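PDB 3FRM: uncharacterized conserved protein from Staphylococcus epidermidis, which is of unknown function but carries a GNAT-type acetyltransferase domain, and so may transfer an acyl group from a CoA donor to an unidentified substrate. Local coordinates for residues 41-46 and 73-78; 13-18 and 28-33; 79-84 and 245-250. All blocks are in the same frame, centred on the assembly; numbering follows the deposited sequence.

Contact 1 of 3, residues 41-46 and 73-78; sequences TWIYKT and SFSFPA
Phe74 turns one edge of its ring to the indole of Trp42, an offset edge-to-face pair with planes at 63° in which Phe74 CE1 stands over one face of the indole, offset toward its rim. The neighbouring Phe74 CD1 lies 3.6 Å from Trp42 CB. Tyr44 continues the cluster: its ring is nearly parallel to those of Phe74 and Phe76 but slid well aside from both, so they barely overlap, with Tyr44 CD2 3.7 Å from Phe76 CD1. A first torsion of -76° sets the Tyr44 ring anti to its carbonyl carbon, and from there its hydroxyl reaches Asp56 of helix 50-66, while Trp53 of the same helix meets Phe74 edge-to-face. The two backbones run parallel and in register. Trp42 N reaches Ser73 O across a long 3.3 Å, Ser75 N gives a bond to Trp42 O at 3.0 Å, and Tyr44 N closes on Ser75 O at 2.9 Å. At the start of the pair the hydroxyls Thr41 OG1 and Ser73 OG share a short bond of 2.6 Å. Beyond the last direct bond one water donates to both Tyr44 O and Phe76 O, linking two acceptors. Parallel neighbours joined through a helix that packs on their aromatic side make this a beta-alpha-beta unit: strand 41-44, helix 50-66, strand 72-75.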
loop_
_atom_site.group_PDB
_atom_site.type_symbol
_atom_site.label_atom_id
_atom_site.label_comp_id
_atom_site.label_asym_id
_atom_site.label_seq_id
_atom_site.Cartn_x
_atom_site.Cartn_y
_atom_site.Cartn_z
ATOM N N THR A 41 3.990 13.470 -20.157
ATOM C CA THR A 41 2.987 12.435 -20.097
ATOM C C THR A 41 1.664 12.917 -20.690
ATOM O O THR A 41 1.432 14.110 -20.834
ATOM C CB THR A 41 2.805 11.965 -18.596
ATOM O OG1 THR A 41 2.170 10.668 -18.550
ATOM C CG2 THR A 41 2.039 12.990 -17.757
ATOM N N TRP A 42 0.807 11.965 -21.037
ATOM C CA TRP A 42 -0.518 12.240 -21.462
ATOM C C TRP A 42 -1.491 11.929 -20.308
ATOM O O TRP A 42 -1.410 10.855 -19.737
ATOM C CB TRP A 42 -0.875 11.300 -22.608
ATOM C CG TRP A 42 -0.454 11.712 -23.922
ATOM C CD1 TRP A 42 0.796 12.220 -24.294
ATOM C CD2 TRP A 42 -1.200 11.555 -25.128
ATOM N NE1 TRP A 42 0.820 12.422 -25.664
ATOM C CE2 TRP A 42 -0.375 12.011 -26.200
ATOM C CE3 TRP A 42 -2.471 11.075 -25.412
ATOM C CZ2 TRP A 42 -0.804 12.019 -27.525
ATOM C CZ3 TRP A 42 -2.888 11.090 -26.732
ATOM C CH2 TRP A 42 -2.062 11.574 -27.767
ATOM N N ILE A 43 -2.398 12.859 -19.998
ATOM C CA ILE A 43 -3.455 12.643 -19.015
ATOM C C ILE A 43 -4.757 12.477 -19.818
ATOM O O ILE A 43 -5.259 13.429 -20.371
ATOM C CB ILE A 43 -3.604 13.840 -18.085
ATOM C CG1 ILE A 43 -2.242 14.352 -17.570
ATOM C CG2 ILE A 43 -4.554 13.550 -16.877
ATOM C CD1 ILE A 43 -1.473 13.378 -16.754
ATOM N N TYR A 44 -5.318 11.278 -19.894
ATOM C CA TYR A 44 -6.598 11.129 -20.599
ATOM C C TYR A 44 -7.740 11.705 -19.762
ATOM O O TYR A 44 -7.746 11.576 -18.540
ATOM C CB TYR A 44 -6.925 9.664 -20.919
ATOM C CG TYR A 44 -6.165 9.048 -22.080
ATOM C CD1 TYR A 44 -6.426 9.420 -23.397
ATOM C CD2 TYR A 44 -5.222 8.071 -21.867
ATOM C CE1 TYR A 44 -5.757 8.868 -24.452
ATOM C CE2 TYR A 44 -4.531 7.481 -22.971
ATOM C CZ TYR A 44 -4.804 7.904 -24.230
ATOM O OH TYR A 44 -4.151 7.329 -25.265
ATOM N N LYS A 45 -8.705 12.313 -20.446
ATOM C CA LYS A 45 -9.963 12.700 -19.875
ATOM C C LYS A 45 -11.071 11.708 -20.251
ATOM O O LYS A 45 -11.945 11.405 -19.430
ATOM C CB LYS A 45 -10.293 14.109 -20.321
ATOM C CG LYS A 45 -9.426 15.106 -19.540
ATOM C CD LYS A 45 -9.136 16.421 -20.265
ATOM C CE LYS A 45 -10.209 17.446 -19.976
ATOM N NZ LYS A 45 -10.151 18.518 -21.012
ATOM N N THR A 46 -11.011 11.162 -21.458
ATOM C CA THR A 46 -11.902 10.055 -21.829
ATOM C C THR A 46 -11.114 8.840 -22.342
ATOM O O THR A 46 -10.078 8.976 -22.942
ATOM C CB THR A 46 -12.972 10.486 -22.834
ATOM O OG1 THR A 46 -12.313 11.144 -23.922
ATOM C CG2 THR A 46 -13.928 11.460 -22.183
ATOM N N SER A 73 4.261 7.303 -21.352
ATOM C CA SER A 73 3.392 7.217 -20.224
ATOM C C SER A 73 2.000 7.870 -20.376
ATOM O O SER A 73 1.859 8.875 -21.030
ATOM C CB SER A 73 4.138 7.728 -19.001
ATOM O OG SER A 73 4.254 9.107 -19.029
ATOM N N PHE A 74 0.999 7.280 -19.732
ATOM C CA PHE A 74 -0.356 7.733 -19.810
ATOM C C PHE A 74 -1.022 7.495 -18.486
ATOM O O PHE A 74 -0.705 6.528 -17.791
ATOM C CB PHE A 74 -1.119 6.927 -20.886
ATOM C CG PHE A 74 -0.409 6.885 -22.256
ATOM C CD1 PHE A 74 -0.797 7.725 -23.280
ATOM C CD2 PHE A 74 0.656 6.022 -22.487
ATOM C CE1 PHE A 74 -0.143 7.687 -24.547
ATOM C CE2 PHE A 74 1.326 6.004 -23.736
ATOM C CZ PHE A 74 0.912 6.821 -24.758
ATOM N N SER A 75 -1.933 8.405 -18.136
ATOM C CA SER A 75 -2.911 8.229 -17.078
ATOM C C SER A 75 -4.230 8.093 -17.753
ATOM O O SER A 75 -4.442 8.761 -18.751
ATOM C CB SER A 75 -3.050 9.484 -16.263
ATOM O OG SER A 75 -1.857 9.691 -15.659
ATOM N N PHE A 76 -5.137 7.342 -17.130
ATOM C CA PHE A 76 -6.452 7.149 -17.668
ATOM C C PHE A 76 -7.488 7.931 -16.844
ATOM O O PHE A 76 -7.149 8.617 -15.884
ATOM C CB PHE A 76 -6.750 5.637 -17.807
ATOM C CG PHE A 76 -5.931 4.964 -18.870
ATOM C CD1 PHE A 76 -6.341 4.962 -20.167
ATOM C CD2 PHE A 76 -4.725 4.362 -18.565
ATOM C CE1 PHE A 76 -5.547 4.353 -21.177
ATOM C CE2 PHE A 76 -3.942 3.771 -19.525
ATOM C CZ PHE A 76 -4.352 3.764 -20.849
ATOM N N PRO A 77 -8.758 7.882 -17.242
ATOM C CA PRO A 77 -9.698 8.793 -16.565
ATOM C C PRO A 77 -9.925 8.425 -15.096
ATOM O O PRO A 77 -9.904 7.261 -14.720
ATOM C CB PRO A 77 -10.977 8.602 -17.347
ATOM C CG PRO A 77 -10.421 8.111 -18.781
ATOM C CD PRO A 77 -9.323 7.216 -18.434
ATOM N N ALA A 78 -10.107 9.421 -14.269
ATOM C CA ALA A 78 -10.549 9.199 -12.876
ATOM C C ALA A 78 -11.637 8.144 -12.713
ATOM O O ALA A 78 -12.669 8.189 -13.371
ATOM C CB ALA A 78 -10.996 10.490 -12.274
HETATM O O HOH W 1 -6.105 10.923 -16.443
#

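Contact 2 of 3, residues 13-18 and 28-33; sequences YIDGNK and YLLPPQ
The Tyr28 ring is held between two aliphatic groups: Ile14 CG2 sits over one face, 4.0 Å from the ring centroid, and Lys18 CG over the opposite face, also 4.0 Å from the centroid, both as CH-pi contacts. Gly16 C lies at the ring's edge, close to its plane. This is the open end of the beta hairpin formed by strands 17-21 and 25-29, where the chain leading into the first strand folds back over the tyrosine. Ile14 lies across Tyr28, whereas Lys18 runs along the ring in the same direction, its aliphatic chain following it out to the phenol oxygen. Asn17 and Leu29 form the antiparallel hydrogen-bonded pair. Leu29 N meets Asn17 O at 3.1 Å in the carbonyl plane; the return bond, from Asn17 N to Leu29 O at 3.0 Å, arrives from above the carbonyl plane and is more bent, 145° at the hydrogen. Lys18 and Tyr28 make the next, non-hydrogen-bonded pair. Before the strand, Asp15 centres an inverse gamma turn, and its carboxylate accepts a bond from the Tyr13 hydroxyl. Leu30 begins a type I turn ending at Gln33; with CG anti to the backbone N (chi1 -171°), its methyls reach back to residues 13-18, CD1 lying 3.7 Å from Asn17 ND2 and CD2 3.9 Å from Asp15 OD1.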
loop_
_atom_site.group_PDB
_atom_site.type_symbol
_atom_site.label_atom_id
_atom_site.label_comp_id
_atom_site.label_asym_id
_atom_site.label_seq_id
_atom_site.Cartn_x
_atom_site.Cartn_y
_atom_site.Cartn_z
ATOM N N TYR A 13 -1.706 18.986 -8.667
ATOM C CA TYR A 13 -0.760 19.722 -9.420
ATOM C C TYR A 13 -0.038 18.786 -10.427
ATOM O O TYR A 13 0.166 17.625 -10.144
ATOM C CB TYR A 13 0.222 20.337 -8.425
ATOM C CG TYR A 13 1.313 21.066 -9.078
ATOM C CD1 TYR A 13 1.189 22.426 -9.345
ATOM C CD2 TYR A 13 2.490 20.400 -9.471
ATOM C CE1 TYR A 13 2.220 23.131 -10.007
ATOM C CE2 TYR A 13 3.514 21.080 -10.119
ATOM C CZ TYR A 13 3.377 22.447 -10.388
ATOM O OH TYR A 13 4.384 23.134 -11.020
ATOM N N ILE A 14 0.339 19.289 -11.591
ATOM C CA ILE A 14 1.217 18.520 -12.504
ATOM C C ILE A 14 2.389 19.409 -12.858
ATOM O O ILE A 14 2.211 20.555 -13.240
ATOM C CB ILE A 14 0.516 18.108 -13.818
ATOM C CG1 ILE A 14 -0.748 17.277 -13.558
ATOM C CG2 ILE A 14 1.462 17.323 -14.775
ATOM C CD1 ILE A 14 -1.974 17.969 -14.012
ATOM N N ASP A 15 3.608 18.923 -12.738
ATOM C CA ASP A 15 4.689 19.813 -13.100
ATOM C C ASP A 15 5.120 19.690 -14.542
ATOM O O ASP A 15 6.309 19.499 -14.838
ATOM C CB ASP A 15 5.900 19.702 -12.198
ATOM C CG ASP A 15 6.934 20.754 -12.545
ATOM O OD1 ASP A 15 8.132 20.420 -12.800
ATOM O OD2 ASP A 15 6.485 21.934 -12.635
ATOM N N GLY A 16 4.172 19.826 -15.457
ATOM C CA GLY A 16 4.591 20.046 -16.823
ATOM C C GLY A 16 4.024 21.336 -17.363
ATOM O O GLY A 16 3.216 21.995 -16.701
ATOM N N ASN A 17 4.461 21.674 -18.569
ATOM C CA ASN A 17 3.781 22.625 -19.385
ATOM C C ASN A 17 2.695 21.857 -20.081
ATOM O O ASN A 17 2.953 20.801 -20.662
ATOM C CB ASN A 17 4.707 23.189 -20.465
ATOM C CG ASN A 17 5.994 23.757 -19.904
ATOM O OD1 ASN A 17 6.910 24.052 -20.663
ATOM N ND2 ASN A 17 6.088 23.890 -18.574
ATOM N N LYS A 18 1.480 22.390 -20.018
ATOM C CA LYS A 18 0.365 21.858 -20.770
ATOM C C LYS A 18 0.514 22.297 -22.204
ATOM O O LYS A 18 0.446 23.467 -22.478
ATOM C CB LYS A 18 -0.891 22.464 -20.257
ATOM C CG LYS A 18 -2.066 21.552 -20.331
ATOM C CD LYS A 18 -3.088 22.016 -19.302
ATOM C CE LYS A 18 -3.951 23.108 -19.875
ATOM N NZ LYS A 18 -4.535 23.851 -18.740
ATOM N N TYR A 28 1.376 16.881 -21.573
ATOM C CA TYR A 28 2.335 17.674 -20.818
ATOM C C TYR A 28 3.752 17.244 -21.233
ATOM O O TYR A 28 4.029 16.064 -21.407
ATOM C CB TYR A 28 2.143 17.406 -19.349
ATOM C CG TYR A 28 0.911 18.045 -18.745
ATOM C CD1 TYR A 28 1.010 19.242 -18.052
ATOM C CD2 TYR A 28 -0.336 17.471 -18.896
ATOM C CE1 TYR A 28 -0.114 19.853 -17.481
ATOM C CE2 TYR A 28 -1.479 18.075 -18.358
ATOM C CZ TYR A 28 -1.342 19.272 -17.637
ATOM O OH TYR A 28 -2.432 19.899 -17.085
ATOM N N LEU A 29 4.634 18.232 -21.346
ATOM C CA LEU A 29 6.003 18.106 -21.662
ATOM C C LEU A 29 6.768 19.177 -20.880
ATOM O O LEU A 29 6.222 20.253 -20.599
ATOM C CB LEU A 29 6.171 18.439 -23.126
ATOM C CG LEU A 29 6.343 17.446 -24.262
ATOM C CD1 LEU A 29 5.547 16.187 -24.136
ATOM C CD2 LEU A 29 5.936 18.216 -25.475
ATOM N N LEU A 30 8.041 18.897 -20.594
ATOM C CA LEU A 30 8.943 19.857 -20.058
ATOM C C LEU A 30 10.260 19.680 -20.833
ATOM O O LEU A 30 11.176 18.954 -20.412
ATOM C CB LEU A 30 9.131 19.650 -18.568
ATOM C CG LEU A 30 9.909 20.721 -17.775
ATOM C CD1 LEU A 30 9.293 22.099 -17.866
ATOM C CD2 LEU A 30 9.997 20.368 -16.274
ATOM N N PRO A 31 10.353 20.348 -21.991
ATOM C CA PRO A 31 11.428 20.171 -22.948
ATOM C C PRO A 31 12.862 20.367 -22.405
ATOM O O PRO A 31 13.771 19.668 -22.852
ATOM C CB PRO A 31 11.063 21.162 -24.057
ATOM C CG PRO A 31 9.555 21.201 -24.009
ATOM C CD PRO A 31 9.249 21.164 -22.536
ATOM N N PRO A 32 13.062 21.299 -21.459
ATOM C CA PRO A 32 14.384 21.411 -20.829
ATOM C C PRO A 32 14.691 20.275 -19.851
ATOM O O PRO A 32 15.848 20.140 -19.421
ATOM C CB PRO A 32 14.292 22.733 -20.037
ATOM C CG PRO A 32 13.307 23.515 -20.780
ATOM C CD PRO A 32 12.246 22.488 -21.142
ATOM N N GLN A 33 13.681 19.468 -19.514
ATOM C CA GLN A 33 13.851 18.366 -18.573
ATOM C C GLN A 33 13.253 17.064 -19.132
ATOM O O GLN A 33 12.385 16.458 -18.520
ATOM C CB GLN A 33 13.210 18.720 -17.217
ATOM C CG GLN A 33 14.062 18.336 -16.020
ATOM C CD GLN A 33 15.111 19.390 -15.628
ATOM O OE1 GLN A 33 14.899 20.145 -14.695
ATOM N NE2 GLN A 33 16.241 19.420 -16.322
#

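Contact 3 of 3, residues 79-84 and 245-250; sequences NEKIDE and FKYHIL. With SO4 (sulfate ion), chain J.
Phe245 CG lies between the backbone N and the carbonyl carbon (chi1 62°), which lays one ring face against Asn79. Asn79 CA sits over that face, 3.8 Å from the ring centroid, as a CH-pi contact. Asn79 has CG beside its backbone N (chi1 -52°), bringing the amide back to the strand with its plane almost perpendicular to the ring. The two residues thus grip each other twice: Asn79 N gives a nearly straight bond to Phe245 O at 2.8 Å, and Phe245 N reaches Asn79 OD1 at 3.1 Å from well above the plane of the amide carbonyl. Next, a water donates to Glu80 O and accepts from Tyr247 N. These bonds tie the loop between strand 72-75 and helix 84-92 to strand 241-251, near the C-terminal end of the chain. Ile82 CD1 packs on Tyr247 CB at 3.6 Å, and Lys81, bent at three successive torsions, brings CE to 3.5 Å from Tyr247 OH. The phenol is hydrogen-bonded to His201 of the second subunit. Lys81 NZ ends on a sulfate, 2.7 Å from its O2; that anion, probably from the crystallisation liquor, is also bound by Arg237 and by backbone N atoms of Gly203, Gly205 and Ser206, all of the second subunit. This loop at the start of helix 204-216 matches the GNAT pyrophosphate-binding motif, consistent with the place of a CoA phosphate.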
loop_
_atom_site.group_PDB
_atom_site.type_symbol
_atom_site.label_atom_id
_atom_site.label_comp_id
_atom_site.label_asym_id
_atom_site.label_seq_id
_atom_site.Cartn_x
_atom_site.Cartn_y
_atom_site.Cartn_z
ATOM N N ASN A 79 -11.354 7.162 -11.865
ATOM C CA ASN A 79 -12.338 6.178 -11.514
ATOM C C ASN A 79 -12.848 5.348 -12.696
ATOM O O ASN A 79 -13.936 4.830 -12.657
ATOM C CB ASN A 79 -13.502 6.859 -10.808
ATOM C CG ASN A 79 -13.015 7.709 -9.686
ATOM O OD1 ASN A 79 -12.395 7.210 -8.780
ATOM N ND2 ASN A 79 -13.202 8.999 -9.784
ATOM N N GLU A 80 -12.043 5.207 -13.727
ATOM C CA GLU A 80 -12.412 4.305 -14.817
ATOM C C GLU A 80 -11.463 3.107 -14.935
ATOM O O GLU A 80 -10.268 3.307 -14.975
ATOM C CB GLU A 80 -12.467 5.097 -16.121
ATOM C CG GLU A 80 -13.763 5.958 -16.200
ATOM C CD GLU A 80 -13.867 6.785 -17.470
ATOM O OE1 GLU A 80 -13.620 6.264 -18.582
ATOM O OE2 GLU A 80 -14.204 7.982 -17.361
ATOM N N LYS A 81 -12.036 1.900 -14.931
ATOM C CA LYS A 81 -11.423 0.612 -15.255
ATOM C C LYS A 81 -11.197 0.534 -16.747
ATOM O O LYS A 81 -12.034 0.987 -17.482
ATOM C CB LYS A 81 -12.397 -0.543 -14.900
ATOM C CG LYS A 81 -12.730 -0.719 -13.384
ATOM C CD LYS A 81 -11.425 -0.896 -12.536
ATOM C CE LYS A 81 -10.780 -2.277 -12.682
ATOM N NZ LYS A 81 -11.714 -3.386 -12.281
ATOM N N ILE A 82 -10.074 -0.037 -17.176
ATOM C CA ILE A 82 -9.666 -0.161 -18.588
ATOM C C ILE A 82 -10.209 -1.440 -19.233
ATOM O O ILE A 82 -10.239 -2.499 -18.614
ATOM C CB ILE A 82 -8.141 -0.218 -18.651
ATOM C CG1 ILE A 82 -7.554 0.891 -17.795
ATOM C CG2 ILE A 82 -7.598 -0.087 -20.054
ATOM C CD1 ILE A 82 -5.978 0.846 -17.769
ATOM N N ASP A 83 -10.632 -1.365 -20.480
ATOM C CA ASP A 83 -11.207 -2.562 -21.064
ATOM C C ASP A 83 -10.136 -3.646 -21.214
ATOM O O ASP A 83 -8.931 -3.360 -21.359
ATOM C CB ASP A 83 -11.887 -2.277 -22.401
ATOM C CG ASP A 83 -12.475 -3.525 -23.013
ATOM O OD1 ASP A 83 -11.790 -4.111 -23.882
ATOM O OD2 ASP A 83 -13.595 -3.970 -22.582
ATOM N N GLU A 84 -10.585 -4.888 -21.150
ATOM C CA GLU A 84 -9.728 -6.041 -21.290
ATOM C C GLU A 84 -8.803 -5.982 -22.524
ATOM O O GLU A 84 -7.583 -6.201 -22.445
ATOM C CB GLU A 84 -10.576 -7.299 -21.375
ATOM C CG GLU A 84 -9.700 -8.541 -21.350
ATOM C CD GLU A 84 -10.332 -9.710 -22.064
ATOM O OE1 GLU A 84 -11.465 -10.121 -21.649
ATOM O OE2 GLU A 84 -9.682 -10.217 -23.026
ATOM N N PHE A 245 -9.475 6.758 -7.844
ATOM C CA PHE A 245 -8.219 6.240 -8.396
ATOM C C PHE A 245 -8.007 6.643 -9.831
ATOM O O PHE A 245 -8.931 7.086 -10.480
ATOM C CB PHE A 245 -8.218 4.702 -8.313
ATOM C CG PHE A 245 -9.322 4.050 -9.109
ATOM C CD1 PHE A 245 -9.078 3.580 -10.422
ATOM C CD2 PHE A 245 -10.599 3.926 -8.559
ATOM C CE1 PHE A 245 -10.105 2.993 -11.177
ATOM C CE2 PHE A 245 -11.638 3.324 -9.285
ATOM C CZ PHE A 245 -11.387 2.845 -10.612
ATOM N N LYS A 246 -6.781 6.492 -10.316
ATOM C CA LYS A 246 -6.487 6.508 -11.767
ATOM C C LYS A 246 -5.551 5.372 -12.070
ATOM O O LYS A 246 -4.545 5.197 -11.354
ATOM C CB LYS A 246 -5.711 7.777 -12.127
ATOM C CG LYS A 246 -6.535 9.017 -12.329
ATOM C CD LYS A 246 -5.763 10.075 -13.183
ATOM C CE LYS A 246 -6.733 11.248 -13.373
ATOM N NZ LYS A 246 -6.310 12.400 -14.206
ATOM N N TYR A 247 -5.818 4.643 -13.149
ATOM C CA TYR A 247 -4.827 3.773 -13.770
ATOM C C TYR A 247 -3.762 4.615 -14.493
ATOM O O TYR A 247 -4.063 5.671 -15.027
ATOM C CB TYR A 247 -5.476 2.765 -14.762
ATOM C CG TYR A 247 -5.998 1.621 -13.995
ATOM C CD1 TYR A 247 -5.183 0.559 -13.637
ATOM C CD2 TYR A 247 -7.303 1.655 -13.506
ATOM C CE1 TYR A 247 -5.657 -0.467 -12.806
ATOM C CE2 TYR A 247 -7.791 0.655 -12.714
ATOM C CZ TYR A 247 -6.996 -0.410 -12.353
ATOM O OH TYR A 247 -7.569 -1.375 -11.514
ATOM N N HIS A 248 -2.538 4.116 -14.544
ATOM C CA HIS A 248 -1.453 4.819 -15.169
ATOM C C HIS A 248 -0.388 3.790 -15.609
ATOM O O HIS A 248 -0.153 2.756 -14.975
ATOM C CB HIS A 248 -0.881 5.942 -14.266
ATOM C CG HIS A 248 0.217 5.486 -13.367
ATOM N ND1 HIS A 248 -0.014 5.015 -12.091
ATOM C CD2 HIS A 248 1.550 5.368 -13.579
ATOM C CE1 HIS A 248 1.130 4.635 -11.549
ATOM N NE2 HIS A 248 2.095 4.850 -12.426
ATOM N N ILE A 249 0.191 4.041 -16.752
ATOM C CA ILE A 249 1.137 3.085 -17.272
ATOM C C ILE A 249 2.401 3.794 -17.640
ATOM O O ILE A 249 2.345 4.959 -18.003
ATOM C CB ILE A 249 0.534 2.356 -18.487
ATOM C CG1 ILE A 249 0.147 3.326 -19.585
ATOM C CG2 ILE A 249 -0.742 1.604 -18.052
ATOM C CD1 ILE A 249 -0.074 2.599 -20.919
ATOM N N LEU A 250 3.515 3.058 -17.617
ATOM C CA LEU A 250 4.853 3.583 -17.844
ATOM C C LEU A 250 5.699 2.527 -18.523
ATOM O O LEU A 250 5.709 1.367 -18.095
ATOM C CB LEU A 250 5.516 3.961 -16.485
ATOM C CG LEU A 250 6.999 4.439 -16.478
ATOM C CD1 LEU A 250 7.181 5.666 -17.382
ATOM C CD2 LEU A 250 7.419 4.819 -15.038
HETATM S S SO4 J . -10.482 -6.322 -10.414
HETATM O O1 SO4 J . -9.973 -5.438 -9.379
HETATM O O2 SO4 J . -10.336 -5.678 -11.717
HETATM O O3 SO4 J . -9.713 -7.571 -10.414
HETATM O O4 SO4 J . -11.852 -6.758 -10.157
HETATM O O HOH W 2 -8.237 5.143 -14.717
#

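In the fold
All three contacts reach one mixed sheet, whose strands run in the order 17-21, 25-29, 41-44, 72-75 and 241-251; contact 3 lays the loop 79-84 against strand 241-251. Along the chain contact 2 comes first, then contact 1, then contact 3. The centres of contacts 1 and 2 lie about 14 Å apart, joined by a probable hydrogen bond between Thr41 O and Tyr28 N (2.9 Å); those of contacts 1 and 3 are about 8 Å apart, joined by another between Phe74 O and Ile249 N (2.8 Å). Contacts 2 and 3 do not touch. Strand 241-251 inserts between strands 72-75 and 96-105, so the C-terminal end of the chain completes the N-terminal part of the sheet, while contact 3 also faces the second subunit.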